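Local coordinates for Dna-binding protein RAP1 (Saccharomyces cerevisiae, PDB 4BJT), which probably serves at telomeres as a DNA-bound platform and transcriptional regulator, whose C-terminal domain binds the Rap1-binding module of Rif1, at residues Gln113-Cys116 / Gly120-Lys123. Sequence-based numbering, arbitrary orientation.
Sequences QDLC and GIRK
Ile-121 N reaches back to Leu-115 O at 3.1 Å, closing the C-terminal end of helix 108-119 with a nearly straight bond (167° at the hydrogen). Gly-120, the first residue beyond the helix, takes a positive phi that turns the chain back; its N makes only a weak bond to Cys-116 O. Leu-115 O also accepts the hydroxyl of Thr-119, so two donors grip this carbonyl. Behind the reversal lies the tightly packed part: the Leu-115 and Ile-121 side chains run side by side and point the same way, and Leu-115 CD2 meets Ile-121 CD1 at 4.1 Å. They face the hydrophobic interior, Leu-115 against Leu-95 and Val-98 of helix 88-99, Ile-121 against Phe-144 of helix 140-150. The Cys-116 backbone also lies close, its CA making a CH...O contact with Ile-121 O at 3.3 Å.

Past Cys-116, whose CB lies 4.1 Å from Lys-123 CG, the contact thins toward solvent. Lys-123 is extended beyond CG and brings NZ to Gln-113 OE1 at 2.8 Å, tilted 20° from the amide plane. Gln-113 meets it because CG lies anti to the backbone N and the chain then bends at chi2 (65°). Its NE2 donates to Asp-117 OD1 and to a water, which Lys-123 NZ also reaches in a weak bond. Were Gln-113 shortened to an alanine, the Lys-123 ammonium would probably lose its amide acceptor, and Asp-117 OD1 an N-H donor.

The chemistry is thus divided: backbone bonds and aliphatic packing fix the turn joining helix 108-119 to helix 123-132, whose N-cap position is Arg-122, while the lysine-glutamine bond and the water, weakly bound to the lysine, make a polar, partly water-mediated link on the exposed side.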
loop_
_atom_site.group_PDB
_atom_site.type_symbol
_atom_site.label_atom_id
_atom_site.label_comp_id
_atom_site.label_asym_id
_atom_site.label_seq_id
_atom_site.Cartn_x
_atom_site.Cartn_y
_atom_site.Cartn_z
ATOM N N GLN C 113 0.332 8.767 12.101
ATOM C CA GLN C 113 0.459 10.181 12.446
ATOM C C GLN C 113 1.533 10.882 11.617
ATOM O O GLN C 113 1.323 11.988 11.131
ATOM C CB GLN C 113 0.757 10.352 13.951
ATOM C CG GLN C 113 0.723 11.805 14.423
ATOM C CD GLN C 113 -0.664 12.383 14.298
ATOM O OE1 GLN C 113 -1.622 11.841 14.843
ATOM N NE2 GLN C 113 -0.829 13.443 13.520
ATOM N N ASP C 114 2.670 10.226 11.401
ATOM C CA ASP C 114 3.752 10.815 10.616
ATOM C C ASP C 114 3.362 10.946 9.128
ATOM O O ASP C 114 3.681 11.956 8.486
ATOM C CB ASP C 114 5.026 9.986 10.772
ATOM C CG ASP C 114 5.560 9.921 12.201
ATOM O OD1 ASP C 114 5.168 10.780 13.027
ATOM O OD2 ASP C 114 6.320 8.981 12.507
ATOM N N LEU C 115 2.591 9.983 8.606
ATOM C CA LEU C 115 2.126 10.060 7.205
ATOM C C LEU C 115 1.135 11.211 7.012
ATOM O O LEU C 115 1.020 11.779 5.916
ATOM C CB LEU C 115 1.475 8.744 6.787
ATOM C CG LEU C 115 2.453 7.575 6.607
ATOM C CD1 LEU C 115 1.702 6.256 6.535
ATOM C CD2 LEU C 115 3.337 7.767 5.354
ATOM N N CYS C 116 0.407 11.551 8.063
ATOM C CA CYS C 116 -0.506 12.685 8.066
ATOM C C CYS C 116 0.302 14.007 8.120
ATOM O O CYS C 116 0.161 14.871 7.244
ATOM C CB CYS C 116 -1.447 12.532 9.257
ATOM S SG CYS C 116 -2.444 13.984 9.616
ATOM N N GLY C 120 0.758 14.426 4.254
ATOM C CA GLY C 120 -0.610 14.842 3.971
ATOM C C GLY C 120 -1.539 13.722 3.562
ATOM O O GLY C 120 -2.525 13.972 2.866
ATOM N N ILE C 121 -1.275 12.497 4.002
ATOM C CA ILE C 121 -2.171 11.369 3.741
ATOM C C ILE C 121 -3.128 11.273 4.926
ATOM O O ILE C 121 -2.672 11.247 6.072
ATOM C CB ILE C 121 -1.396 10.059 3.558
ATOM C CG1 ILE C 121 -0.325 10.172 2.433
ATOM C CG2 ILE C 121 -2.380 8.898 3.281
ATOM C CD1 ILE C 121 0.741 9.122 2.547
ATOM N N ARG C 122 -4.450 11.239 4.674
ATOM C CA ARG C 122 -5.414 11.176 5.781
ATOM C C ARG C 122 -5.264 9.869 6.557
ATOM O O ARG C 122 -4.979 8.831 5.976
ATOM C CB ARG C 122 -6.844 11.374 5.288
ATOM C CG ARG C 122 -7.072 12.810 4.813
ATOM C CD ARG C 122 -8.493 13.045 4.379
ATOM N NE ARG C 122 -8.680 14.379 3.805
ATOM C CZ ARG C 122 -8.872 15.506 4.481
ATOM N NH1 ARG C 122 -8.939 15.494 5.812
ATOM N NH2 ARG C 122 -9.031 16.654 3.832
ATOM N N LYS C 123 -5.459 9.936 7.885
ATOM C CA LYS C 123 -5.234 8.791 8.758
ATOM C C LYS C 123 -6.071 7.561 8.429
ATOM O O LYS C 123 -5.571 6.425 8.522
ATOM C CB LYS C 123 -5.435 9.182 10.216
ATOM C CG LYS C 123 -4.442 10.188 10.720
ATOM C CD LYS C 123 -4.813 10.533 12.152
ATOM C CE LYS C 123 -3.895 11.543 12.736
ATOM N NZ LYS C 123 -4.302 11.891 14.134
HETATM O O HOH W 1 -3.444 15.137 13.534
#